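Side-chain contacts in extracellular ligand-binding receptor (Sphaerobacter thermophilus, PDB 4ZPJ), which probably binds a small solute outside the cell membrane and delivers it to an ABC transporter for uptake: residues A[113-118]-A[122-127]; A[132-137]-A[152-157]; A[138-143]-A[166-171]; A[146-151]-A[345-350]; A[157-162]-A[172-177]. One frame throughout, in Å; residues are numbered along the deposited sequence.

All five contacts involve the lobe built on the mixed sheet that includes strands 123-126, 147-149 and 168-170. Interactions 1 and 4 are buried and purely aliphatic, joining neighbouring strands to helices 105-117 and 336-354. Interactions 2 and 3 share helix 130-142 and are only partly buried: methyl groups meet on the inner side, while R137 and the zinc-binding D138 carry charge at the periphery. Interaction 5 shares L157 with interaction 2 and joins two connecting segments, with a small van der Waals contact at one methyl, flanked by hydrogen bonds. R170 of interaction 3 ties interactions 2 and 5 together, bonding to carbonyls of A152 and L154 and to the T158 hydroxyl.

Interaction 1: A[113-118]-A[122-127]; sequences RQLIER and HLIAGI
I124 meets two consecutive residues of the helix, L115 and I116, with a single methyl group. Its CD1 lies 4.1 Å from CD1 of L115, two branch ends touching as the side chains cross obliquely, and 4.4 Å from CG1 of I116, where it meets the middle of that chain rather than its end. The I124 CD1 gets there because CG1 stands opposite the carbonyl carbon (chi1 -83°) and the chain then runs on extended, bringing the methyl up to the helix. No hydrogen bond crosses between the segments; 8.2 Å separates the CA atoms of L115 and I124, a gap bridged by side chains alone. Helix 105-117 and strand 123-126 form the second half of a beta-alpha-beta crossover that starts from strand 92-100 and passes over the intervening strand 55-61, within the Rossmann-like sheet of this lobe. Further out, L115 also packs on I97 and E99 of strand 92-100, while I139 and A143 lie against I116 and L140 lies against I124, so helix 130-142 and its end border the same cluster. A backbone bond between L115 and V121 ties the helix end to the short turn. Q114 NE2 reaches D119 OD2 and E99 OE2 by weak hydrogen bonds, and E99 has been seen to bind zinc.

Interaction 2: A[132-137]-A[152-157]; sequences EAAAVR and AGLQAL
A152 begins the contact by directing its CB at that of A133, 4.1 Å away, on the buried side of helix 130-142. Both side chains are single methyls, which lets the loop and the helix come to 6.7 Å between the CA atoms of A133 and A152. Next along the chain, the G153 backbone pairs with N175. L154 follows, with CG turned opposite its own backbone N (chi1 -173°), a torsion that brings CD2 to 4.2 Å from CB of A134 at the more exposed border. The carbonyls of A152 and L154 both accept from R170 NH1, so one guanidinium nitrogen grips this bend at two points. Q155 continues the fastening: its NE2 bonds to N175 O and its backbone N to E207 OE1. At L157 the short helix has begun, and its N bonds back to L154 O at 3.1 Å. The L157 CD1 crosses the R137 side chain at CG, 4.1 Å away. R137 bends sharply just beyond that methylene (chi2 -101°), turning its charged end away to M163 O, which accepts from NE, and to R164 O, which accepts from NH1; its aliphatic part is thus left for leucine. The segments pack the first turns of helix 130-142 against the loop leaving strand 147-149, at the C-terminal ends of the parallel strands, where type I periplasmic binding proteins commonly place the loops that border the cleft between their two lobes.

Interaction 3: A[138-143]-A[166-171]; sequences DILVQA and PYLFRV. With ZN (zinc ion), chain M.
L168 supplies the aliphatic part of the contact by dividing its two methyls between neighbouring helical residues: CD2 lies 4.3 Å from CD1 of L140, and CD1 lies 4.2 Å from CG2 of V141. The fork of the leucine thus straddles adjacent side chains of the helix, and the contact between these side chains is wholly apolar. Y167, just ahead of the strand, makes a looser approach, its CD2 standing 4.5 Å from the backbone O of V141, which meets the ring obliquely. The same ring packs on E144 and on L366 of helix 362-371. Helix 130-142 leads into strand 147-149, and strand 168-170 lies next to that strand at the border of the sheet, so the helix covers two adjacent parallel strands as in a Rossmann-like alpha/beta lobe. T147, between them, touches both L140 and L168 and extends the apolar layer across the strands. Metal binding belongs to the outer side of the helix. D138 offers a single carboxylate oxygen: OD2 binds the zinc ion at 2.2 Å, whereas OD1 stays 2.9 Å from it. Water 1 at 2.2 Å and water 2 at 2.5 Å from the zinc join the coordination. The other oxygen is not idle, since R137 NH2 bonds to OD1 of D138; this neighbour probably steadies the tilt of the carboxylate and offsets part of its charge. On the strand side, Q388 NE2 bonds to the carbonyls of P166 and L168.

Interaction 4: A[146-151]-A[345-350]; sequences PTIVTN and GRVIAE
Strand residue I148 and helix residue I348 face each other with CA atoms 8.4 Å apart, and no hydrogen bond joins the two backbones. Helix 336-354, nearly two hundred residues further along the chain, here returns to cover the sheet of the first lobe, one outer layer of the alpha/beta/alpha sandwich expected of a type I periplasmic binding fold. The alternation of the strand divides its residues between the two layers: T147 turns to the side of helix 130-142, whereas I148 turns to this helix. I148 bridges two successive helical residues. Its CG1 lies 4.1 Å from CG1 of I348, the side chains crossing at mid-length, while its CD1 approaches CG1 of V347 at 4.2 Å. The second torsion of I148 (chi2 -70°) folds its ethyl arm instead of extending it, which swings that terminal methyl onto the valine. I348 keeps an extended chain and reaches the strand although its CB does not aim straight at it. V171 and L369 both touch I148 and V347, and F381 and F383 pack on V347, closing an apolar core around the pair. On the outer side of the helix R346 has cation-pi contact with F374 and bonds one turn ahead to E350: its NH2 gives a salt bridge to OE2 at 3.1 Å, nearly straight at 164°, with OE2 lying in the guanidinium plane but itself approached from 52° above the carboxylate plane.

Interaction 5: A[157-162]-A[172-177]; sequences LTRDPA and SFANGQ
A type II beta turn from A174 to Q177 lies against the end of the short helix 156-159, where T158 and R159 both touch the A174 methyl. The closer partner is the aliphatic part of R159, whose CD is 4.0 Å from CB of A174; OG1 of T158 stands 4.3 Å from the same CB. Beyond CD the arginine bends (chi3 55°), carrying its charged end past the alanine to the C-terminal tail, where NH2 bonds to D420 O and NH1 to F423 O. The T158 hydroxyl likewise has its bonds outside the turn, with D420 OD2 and R170 NH2. Inside the turn, Q177 N donates to A174 O at 2.9 Å, and the Q177 side chain, extended through chi1 and chi2, reaches across so that its OE1 accepts from A174 N at 3.0 Å, the donor lying in the carbonyl plane. Just past the helix, D160 OD1 takes the backbone N of A162 at 2.9 Å in an Asx turn. With the A174 methyl as the turn's sole touching group, the direct contact is small and made by packing alone; the directional hold comes from the hydrogen bonds of T158 and R159 to D420, F423 and R170, and of Q177 NE2 to F418 O.

Interaction 1: A[113-118]-A[122-127]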
# COMPACT_ATOMS: atom_id res chain seq x y z
N ARG A 113 17.89 4.22 -15.57
CA ARG A 113 18.66 4.97 -16.56
C ARG A 113 18.35 4.53 -17.97
O ARG A 113 18.21 5.35 -18.85
CB ARG A 113 20.16 4.90 -16.32
CG ARG A 113 20.61 5.88 -15.25
CD ARG A 113 22.08 6.29 -15.39
NE ARG A 113 22.28 7.65 -14.85
CZ ARG A 113 22.57 7.96 -13.57
NH1 ARG A 113 22.75 7.01 -12.65
NH2 ARG A 113 22.70 9.23 -13.21
N GLN A 114 18.22 3.22 -18.17
CA GLN A 114 17.85 2.67 -19.48
C GLN A 114 16.46 3.14 -20.00
O GLN A 114 16.32 3.53 -21.14
CB GLN A 114 17.95 1.14 -19.40
CG GLN A 114 17.24 0.39 -20.50
CD GLN A 114 16.98 -1.06 -20.14
OE1 GLN A 114 17.84 -1.76 -19.55
NE2 GLN A 114 15.79 -1.54 -20.51
N LEU A 115 15.44 3.12 -19.16
CA LEU A 115 14.10 3.49 -19.59
C LEU A 115 14.06 4.95 -20.00
O LEU A 115 13.42 5.30 -20.97
CB LEU A 115 13.08 3.30 -18.47
CG LEU A 115 12.80 1.90 -17.95
CD1 LEU A 115 12.05 2.03 -16.61
CD2 LEU A 115 11.98 1.11 -18.97
N ILE A 116 14.75 5.80 -19.23
CA ILE A 116 14.90 7.20 -19.58
C ILE A 116 15.74 7.38 -20.85
O ILE A 116 15.26 7.95 -21.81
CB ILE A 116 15.62 7.97 -18.47
CG1 ILE A 116 14.82 7.99 -17.17
CG2 ILE A 116 15.97 9.37 -18.97
CD1 ILE A 116 15.50 8.76 -16.06
N GLU A 117 17.01 6.93 -20.83
CA GLU A 117 18.00 7.21 -21.89
C GLU A 117 17.80 6.38 -23.18
O GLU A 117 17.78 6.93 -24.27
CB GLU A 117 19.44 6.95 -21.40
CG GLU A 117 19.94 7.71 -20.16
CD GLU A 117 21.38 7.29 -19.74
OE1 GLU A 117 21.84 6.15 -20.04
OE2 GLU A 117 22.08 8.12 -19.13
N ARG A 118 17.69 5.06 -23.05
CA ARG A 118 17.49 4.14 -24.19
C ARG A 118 16.06 4.19 -24.70
O ARG A 118 15.79 4.46 -25.86
CB ARG A 118 17.84 2.68 -23.78
CG ARG A 118 17.82 1.61 -24.92
CD ARG A 118 17.93 0.13 -24.44
NE ARG A 118 16.65 -0.50 -23.98
CZ ARG A 118 15.61 -0.81 -24.77
NH1 ARG A 118 14.51 -1.37 -24.27
NH2 ARG A 118 15.64 -0.58 -26.09
N HIS A 122 8.02 8.46 -21.61
CA HIS A 122 7.46 9.75 -21.26
C HIS A 122 6.98 9.81 -19.81
O HIS A 122 6.66 10.87 -19.31
CB HIS A 122 6.30 10.03 -22.22
CG HIS A 122 6.70 10.03 -23.66
ND1 HIS A 122 6.01 9.32 -24.63
CD2 HIS A 122 7.73 10.63 -24.30
CE1 HIS A 122 6.58 9.50 -25.80
NE2 HIS A 122 7.63 10.29 -25.63
N LEU A 123 6.93 8.65 -19.16
CA LEU A 123 6.39 8.49 -17.84
C LEU A 123 6.90 7.17 -17.24
O LEU A 123 7.03 6.18 -17.96
CB LEU A 123 4.84 8.48 -17.94
CG LEU A 123 4.14 8.32 -16.59
CD1 LEU A 123 2.82 9.07 -16.49
CD2 LEU A 123 3.92 6.85 -16.30
N ILE A 124 7.13 7.12 -15.93
CA ILE A 124 7.51 5.88 -15.25
C ILE A 124 6.54 5.57 -14.14
O ILE A 124 6.19 6.45 -13.37
CB ILE A 124 8.95 5.96 -14.71
CG1 ILE A 124 9.95 5.62 -15.85
CG2 ILE A 124 9.23 4.98 -13.59
CD1 ILE A 124 11.37 5.87 -15.44
N ALA A 125 6.12 4.31 -14.05
CA ALA A 125 5.23 3.84 -12.98
C ALA A 125 5.93 2.72 -12.26
O ALA A 125 6.74 2.00 -12.85
CB ALA A 125 3.89 3.36 -13.54
N GLY A 126 5.62 2.56 -10.98
CA GLY A 126 6.10 1.41 -10.25
C GLY A 126 6.88 1.77 -9.00
O GLY A 126 6.39 2.58 -8.15
N ILE A 127 8.06 1.14 -8.89
CA ILE A 127 8.99 1.23 -7.78
C ILE A 127 8.53 0.48 -6.54
O ILE A 127 7.68 0.96 -5.72
CB ILE A 127 9.33 2.65 -7.41
CG1 ILE A 127 9.68 3.45 -8.69
CG2 ILE A 127 10.46 2.60 -6.39
CD1 ILE A 127 10.16 4.86 -8.40

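Interaction 2: A[132-137]-A[152-157]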
# COMPACT_ATOMS: atom_id res chain seq x y z
N GLU A 132 14.94 1.06 -3.23
CA GLU A 132 15.06 1.32 -4.67
C GLU A 132 14.62 2.77 -4.98
O GLU A 132 15.26 3.47 -5.75
CB GLU A 132 14.21 0.34 -5.48
CG GLU A 132 14.80 -1.05 -5.70
CD GLU A 132 13.77 -2.05 -6.21
OE1 GLU A 132 12.50 -1.88 -6.00
OE2 GLU A 132 14.24 -3.04 -6.81
N ALA A 133 13.55 3.22 -4.35
CA ALA A 133 13.06 4.61 -4.51
C ALA A 133 14.10 5.67 -4.14
O ALA A 133 14.32 6.64 -4.88
CB ALA A 133 11.83 4.83 -3.64
N ALA A 134 14.71 5.49 -2.96
CA ALA A 134 15.73 6.40 -2.50
C ALA A 134 16.94 6.41 -3.48
O ALA A 134 17.50 7.48 -3.79
CB ALA A 134 16.19 6.02 -1.08
N ALA A 135 17.32 5.24 -3.98
CA ALA A 135 18.44 5.19 -4.91
C ALA A 135 18.11 5.81 -6.28
O ALA A 135 18.99 6.30 -6.93
CB ALA A 135 18.97 3.77 -5.04
N VAL A 136 16.86 5.87 -6.73
CA VAL A 136 16.61 6.45 -8.11
C VAL A 136 15.97 7.88 -8.12
O VAL A 136 15.82 8.54 -9.18
CB VAL A 136 15.75 5.49 -8.94
CG1 VAL A 136 16.42 4.16 -9.08
CG2 VAL A 136 14.34 5.30 -8.33
N ARG A 137 15.61 8.37 -6.94
CA ARG A 137 14.88 9.65 -6.82
C ARG A 137 15.55 10.78 -7.55
O ARG A 137 14.93 11.45 -8.40
CB ARG A 137 14.71 10.02 -5.35
CG ARG A 137 13.87 11.28 -5.11
CD ARG A 137 14.80 12.44 -4.83
NE ARG A 137 14.04 13.66 -4.67
CZ ARG A 137 14.46 14.86 -5.06
NH1 ARG A 137 13.66 15.92 -4.87
NH2 ARG A 137 15.65 15.02 -5.64
N ALA A 152 6.44 1.39 -2.98
CA ALA A 152 7.41 1.99 -2.05
C ALA A 152 6.81 3.06 -1.11
O ALA A 152 6.52 4.17 -1.54
CB ALA A 152 8.55 2.59 -2.84
N GLY A 153 6.66 2.73 0.16
CA GLY A 153 5.87 3.56 1.09
C GLY A 153 6.75 4.51 1.91
O GLY A 153 6.24 5.26 2.77
N LEU A 154 8.05 4.45 1.65
CA LEU A 154 9.04 5.41 2.22
C LEU A 154 8.46 6.80 2.55
O LEU A 154 8.11 7.58 1.66
CB LEU A 154 10.21 5.59 1.22
CG LEU A 154 11.39 6.41 1.73
CD1 LEU A 154 12.05 5.72 2.93
CD2 LEU A 154 12.43 6.69 0.65
N GLN A 155 8.38 7.12 3.83
CA GLN A 155 7.63 8.29 4.24
C GLN A 155 8.18 9.57 3.65
O GLN A 155 7.43 10.39 3.14
CB GLN A 155 7.56 8.42 5.76
CG GLN A 155 6.39 7.67 6.41
CD GLN A 155 6.46 7.76 7.94
OE1 GLN A 155 7.44 8.29 8.47
NE2 GLN A 155 5.45 7.22 8.65
N ALA A 156 9.49 9.73 3.73
CA ALA A 156 10.15 10.91 3.22
C ALA A 156 9.78 11.25 1.76
O ALA A 156 9.77 12.42 1.38
CB ALA A 156 11.66 10.78 3.36
N LEU A 157 9.47 10.27 0.93
CA LEU A 157 9.32 10.58 -0.47
C LEU A 157 8.27 11.65 -0.71
O LEU A 157 8.40 12.43 -1.64
CB LEU A 157 9.00 9.34 -1.28
CG LEU A 157 9.12 9.45 -2.80
CD1 LEU A 157 10.60 9.70 -3.15
CD2 LEU A 157 8.57 8.18 -3.43

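Interaction 3: A[138-143]-A[166-171]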
# COMPACT_ATOMS: atom_id res chain seq x y z
N ASP A 138 16.82 11.02 -7.20
CA ASP A 138 17.62 12.05 -7.85
C ASP A 138 17.69 11.87 -9.37
O ASP A 138 17.60 12.84 -10.11
CB ASP A 138 19.02 12.18 -7.19
CG ASP A 138 18.99 13.04 -5.90
OD1 ASP A 138 17.89 13.45 -5.49
OD2 ASP A 138 20.03 13.33 -5.26
N ILE A 139 17.80 10.63 -9.85
CA ILE A 139 17.81 10.39 -11.31
C ILE A 139 16.49 10.81 -11.95
O ILE A 139 16.45 11.51 -12.95
CB ILE A 139 18.12 8.91 -11.64
CG1 ILE A 139 19.64 8.61 -11.39
CG2 ILE A 139 17.79 8.58 -13.07
CD1 ILE A 139 19.92 7.19 -10.95
N LEU A 140 15.39 10.39 -11.36
CA LEU A 140 14.11 10.75 -11.91
C LEU A 140 13.93 12.27 -11.93
O LEU A 140 13.51 12.82 -12.94
CB LEU A 140 13.01 10.07 -11.14
CG LEU A 140 13.00 8.54 -11.19
CD1 LEU A 140 11.93 8.06 -10.23
CD2 LEU A 140 12.71 8.02 -12.58
N VAL A 141 14.32 12.93 -10.85
CA VAL A 141 14.11 14.40 -10.75
C VAL A 141 15.02 15.14 -11.69
O VAL A 141 14.57 16.03 -12.43
CB VAL A 141 14.28 14.93 -9.30
CG1 VAL A 141 14.24 16.47 -9.28
CG2 VAL A 141 13.19 14.33 -8.41
N GLN A 142 16.29 14.75 -11.72
CA GLN A 142 17.23 15.39 -12.63
C GLN A 142 16.74 15.22 -14.05
O GLN A 142 16.85 16.13 -14.86
CB GLN A 142 18.63 14.81 -12.49
CG GLN A 142 19.69 15.73 -13.12
CD GLN A 142 20.98 15.00 -13.51
OE1 GLN A 142 22.09 15.47 -13.20
NE2 GLN A 142 20.84 13.87 -14.20
N ALA A 143 16.21 14.06 -14.37
CA ALA A 143 15.69 13.84 -15.72
C ALA A 143 14.28 14.48 -15.98
O ALA A 143 13.78 14.43 -17.09
CB ALA A 143 15.67 12.35 -16.03
N PRO A 166 7.73 17.98 -7.87
CA PRO A 166 6.53 17.97 -8.75
C PRO A 166 6.53 16.82 -9.76
O PRO A 166 5.48 16.47 -10.28
CB PRO A 166 6.58 19.28 -9.48
CG PRO A 166 7.83 19.99 -9.06
CD PRO A 166 8.56 19.17 -8.01
N TYR A 167 7.68 16.21 -10.03
CA TYR A 167 7.71 15.05 -10.89
C TYR A 167 7.29 13.74 -10.19
O TYR A 167 6.96 12.79 -10.87
CB TYR A 167 9.09 14.91 -11.57
CG TYR A 167 9.38 16.09 -12.44
CD1 TYR A 167 8.81 16.19 -13.69
CD2 TYR A 167 10.24 17.09 -12.03
CE1 TYR A 167 9.05 17.30 -14.50
CE2 TYR A 167 10.49 18.20 -12.83
CZ TYR A 167 9.87 18.30 -14.05
OH TYR A 167 10.12 19.39 -14.86
N LEU A 168 7.23 13.70 -8.85
CA LEU A 168 6.91 12.47 -8.10
C LEU A 168 5.49 12.47 -7.52
O LEU A 168 5.11 13.38 -6.82
CB LEU A 168 7.89 12.27 -6.95
CG LEU A 168 9.36 12.34 -7.37
CD1 LEU A 168 10.29 12.25 -6.16
CD2 LEU A 168 9.68 11.28 -8.38
N PHE A 169 4.75 11.43 -7.85
CA PHE A 169 3.43 11.19 -7.34
C PHE A 169 3.43 9.83 -6.70
O PHE A 169 4.12 8.92 -7.18
CB PHE A 169 2.40 11.18 -8.49
CG PHE A 169 2.28 12.49 -9.23
CD1 PHE A 169 3.21 12.84 -10.21
CD2 PHE A 169 1.24 13.32 -8.98
CE1 PHE A 169 3.11 14.06 -10.88
CE2 PHE A 169 1.09 14.54 -9.69
CZ PHE A 169 2.03 14.90 -10.64
N ARG A 170 2.62 9.66 -5.67
CA ARG A 170 2.48 8.35 -5.07
C ARG A 170 1.04 7.97 -4.93
O ARG A 170 0.25 8.76 -4.41
CB ARG A 170 3.20 8.34 -3.70
CG ARG A 170 3.08 7.02 -2.99
CD ARG A 170 4.35 6.70 -2.23
NE ARG A 170 4.48 7.55 -1.09
CZ ARG A 170 5.53 7.61 -0.29
NH1 ARG A 170 6.61 6.84 -0.47
NH2 ARG A 170 5.49 8.44 0.75
N VAL A 171 0.68 6.77 -5.40
CA VAL A 171 -0.75 6.38 -5.40
C VAL A 171 -1.01 5.25 -4.39
O VAL A 171 -2.16 4.80 -4.25
CB VAL A 171 -1.24 5.91 -6.77
CG1 VAL A 171 -1.16 7.02 -7.80
CG2 VAL A 171 -0.47 4.70 -7.25
ZN ZN M . 19.58 13.28 -3.11
O HOH W 1 21.64 14.11 -3.20
O HOH W 2 17.78 11.61 -2.50

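Interaction 4: A[146-151]-A[345-350]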
# COMPACT_ATOMS: atom_id res chain seq x y z
N PRO A 146 8.13 12.37 -15.11
CA PRO A 146 6.95 12.12 -14.32
C PRO A 146 6.90 10.69 -13.88
O PRO A 146 7.16 9.77 -14.68
CB PRO A 146 5.79 12.47 -15.29
CG PRO A 146 6.43 13.38 -16.29
CD PRO A 146 7.78 12.76 -16.48
N THR A 147 6.64 10.48 -12.61
CA THR A 147 6.84 9.17 -11.99
C THR A 147 5.65 8.87 -11.09
O THR A 147 5.26 9.72 -10.31
CB THR A 147 8.12 9.18 -11.16
OG1 THR A 147 9.24 9.47 -12.00
CG2 THR A 147 8.30 7.86 -10.50
N ILE A 148 5.06 7.69 -11.24
CA ILE A 148 3.91 7.28 -10.44
C ILE A 148 4.36 6.09 -9.56
O ILE A 148 4.53 4.98 -10.07
CB ILE A 148 2.73 6.75 -11.29
CG1 ILE A 148 2.38 7.62 -12.47
CG2 ILE A 148 1.49 6.57 -10.46
CD1 ILE A 148 1.78 8.91 -12.17
N VAL A 149 4.54 6.33 -8.27
CA VAL A 149 4.95 5.27 -7.37
C VAL A 149 3.78 4.42 -6.91
O VAL A 149 2.82 4.94 -6.32
CB VAL A 149 5.65 5.84 -6.16
CG1 VAL A 149 6.01 4.73 -5.18
CG2 VAL A 149 6.91 6.52 -6.65
N THR A 150 3.86 3.12 -7.20
CA THR A 150 2.73 2.23 -6.92
C THR A 150 2.92 1.41 -5.65
O THR A 150 1.98 0.72 -5.20
CB THR A 150 2.44 1.31 -8.12
OG1 THR A 150 3.63 0.59 -8.47
CG2 THR A 150 2.05 2.15 -9.34
N ASN A 151 4.10 1.45 -5.04
CA ASN A 151 4.27 0.68 -3.80
C ASN A 151 5.12 1.36 -2.79
O ASN A 151 4.59 1.88 -1.85
CB ASN A 151 4.76 -0.75 -4.08
CG ASN A 151 4.69 -1.62 -2.84
OD1 ASN A 151 3.57 -1.92 -2.32
ND2 ASN A 151 5.83 -1.91 -2.30
N GLY A 345 -2.79 2.83 -12.84
CA GLY A 345 -3.17 2.79 -14.23
C GLY A 345 -4.31 3.71 -14.55
O GLY A 345 -4.34 4.26 -15.66
N ARG A 346 -5.22 3.88 -13.58
CA ARG A 346 -6.38 4.76 -13.75
C ARG A 346 -5.94 6.21 -13.74
O ARG A 346 -6.39 7.02 -14.52
CB ARG A 346 -7.40 4.60 -12.61
CG ARG A 346 -8.54 3.66 -12.82
CD ARG A 346 -9.42 3.93 -14.05
NE ARG A 346 -10.29 5.09 -13.97
CZ ARG A 346 -11.39 5.15 -13.23
NH1 ARG A 346 -11.78 4.14 -12.48
NH2 ARG A 346 -12.11 6.25 -13.26
N VAL A 347 -5.05 6.54 -12.82
CA VAL A 347 -4.46 7.86 -12.80
C VAL A 347 -3.85 8.17 -14.19
O VAL A 347 -4.07 9.25 -14.74
CB VAL A 347 -3.35 7.93 -11.75
CG1 VAL A 347 -2.45 9.11 -11.99
CG2 VAL A 347 -3.94 7.96 -10.34
N ILE A 348 -3.11 7.21 -14.75
CA ILE A 348 -2.37 7.47 -15.97
C ILE A 348 -3.39 7.66 -17.03
O ILE A 348 -3.32 8.60 -17.79
CB ILE A 348 -1.46 6.30 -16.32
CG1 ILE A 348 -0.25 6.34 -15.40
CG2 ILE A 348 -1.02 6.38 -17.75
CD1 ILE A 348 0.53 5.07 -15.38
N ALA A 349 -4.39 6.78 -17.03
CA ALA A 349 -5.46 6.82 -18.03
C ALA A 349 -6.27 8.11 -17.97
O ALA A 349 -6.61 8.65 -19.01
CB ALA A 349 -6.37 5.61 -17.89
N GLU A 350 -6.55 8.61 -16.78
CA GLU A 350 -7.31 9.83 -16.63
C GLU A 350 -6.46 11.01 -17.06
O GLU A 350 -6.96 11.94 -17.70
CB GLU A 350 -7.75 10.03 -15.18
CG GLU A 350 -8.66 8.93 -14.71
CD GLU A 350 -10.15 9.19 -14.97
OE1 GLU A 350 -10.60 10.35 -14.88
OE2 GLU A 350 -10.88 8.23 -15.24

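Interaction 5: A[157-162]-A[172-177]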
# COMPACT_ATOMS: atom_id res chain seq x y z
N LEU A 157 9.47 10.27 0.93
CA LEU A 157 9.32 10.58 -0.47
C LEU A 157 8.27 11.65 -0.71
O LEU A 157 8.40 12.43 -1.64
CB LEU A 157 9.00 9.34 -1.28
CG LEU A 157 9.12 9.45 -2.80
CD1 LEU A 157 10.60 9.70 -3.15
CD2 LEU A 157 8.57 8.18 -3.43
N THR A 158 7.22 11.69 0.11
CA THR A 158 6.19 12.73 -0.00
C THR A 158 6.13 13.69 1.20
O THR A 158 5.66 14.84 1.07
CB THR A 158 4.75 12.12 -0.25
OG1 THR A 158 4.37 11.15 0.76
CG2 THR A 158 4.66 11.47 -1.63
N ARG A 159 6.57 13.24 2.36
CA ARG A 159 6.44 14.02 3.56
C ARG A 159 7.60 14.98 3.85
O ARG A 159 7.43 15.99 4.52
CB ARG A 159 6.22 13.06 4.73
CG ARG A 159 4.84 12.46 4.69
CD ARG A 159 4.72 11.18 5.48
NE ARG A 159 5.13 11.34 6.85
CZ ARG A 159 4.35 11.79 7.82
NH1 ARG A 159 4.85 11.90 9.04
NH2 ARG A 159 3.09 12.16 7.59
N ASP A 160 8.78 14.65 3.36
CA ASP A 160 9.95 15.50 3.52
C ASP A 160 9.97 16.47 2.35
O ASP A 160 10.13 16.04 1.22
CB ASP A 160 11.24 14.65 3.53
CG ASP A 160 12.51 15.48 3.82
OD1 ASP A 160 12.50 16.74 3.70
OD2 ASP A 160 13.55 14.86 4.13
N PRO A 161 9.84 17.78 2.63
CA PRO A 161 9.86 18.75 1.54
C PRO A 161 11.14 18.68 0.68
O PRO A 161 11.09 19.08 -0.46
CB PRO A 161 9.75 20.12 2.24
CG PRO A 161 9.28 19.84 3.63
CD PRO A 161 9.73 18.42 3.95
N ALA A 162 12.25 18.16 1.20
CA ALA A 162 13.48 18.08 0.36
C ALA A 162 13.54 16.88 -0.59
O ALA A 162 14.29 16.94 -1.55
CB ALA A 162 14.74 18.11 1.21
N SER A 172 0.03 4.76 -3.73
CA SER A 172 -0.16 3.70 -2.73
C SER A 172 -0.40 4.27 -1.29
O SER A 172 -1.54 4.39 -0.79
CB SER A 172 1.04 2.77 -2.80
OG SER A 172 2.24 3.49 -2.63
N PHE A 173 0.67 4.67 -0.64
CA PHE A 173 0.54 5.15 0.72
C PHE A 173 1.90 5.64 1.11
O PHE A 173 2.90 5.25 0.50
CB PHE A 173 0.11 4.01 1.70
CG PHE A 173 0.84 2.73 1.48
CD1 PHE A 173 2.06 2.50 2.09
CD2 PHE A 173 0.34 1.75 0.65
CE1 PHE A 173 2.79 1.34 1.88
CE2 PHE A 173 1.06 0.58 0.41
CZ PHE A 173 2.27 0.37 1.03
N ALA A 174 1.95 6.55 2.08
CA ALA A 174 3.19 6.62 2.87
C ALA A 174 3.04 5.57 3.98
O ALA A 174 1.93 5.40 4.51
CB ALA A 174 3.37 8.01 3.46
N ASN A 175 4.10 4.85 4.33
CA ASN A 175 4.00 3.84 5.39
C ASN A 175 3.25 4.34 6.60
O ASN A 175 3.53 5.42 7.10
CB ASN A 175 5.40 3.43 5.89
CG ASN A 175 6.13 2.62 4.88
OD1 ASN A 175 5.54 1.83 4.22
ND2 ASN A 175 7.37 2.90 4.70
N GLY A 176 2.35 3.53 7.07
CA GLY A 176 1.50 3.85 8.18
C GLY A 176 0.14 4.48 7.85
O GLY A 176 -0.74 4.60 8.73
N GLN A 177 -0.05 4.90 6.61
CA GLN A 177 -1.22 5.74 6.27
C GLN A 177 -2.55 4.98 6.37
O GLN A 177 -3.55 5.57 6.67
CB GLN A 177 -1.03 6.36 4.87
CG GLN A 177 -2.13 7.25 4.34
CD GLN A 177 -1.84 7.91 2.99
OE1 GLN A 177 -0.80 7.71 2.44
NE2 GLN A 177 -2.80 8.71 2.46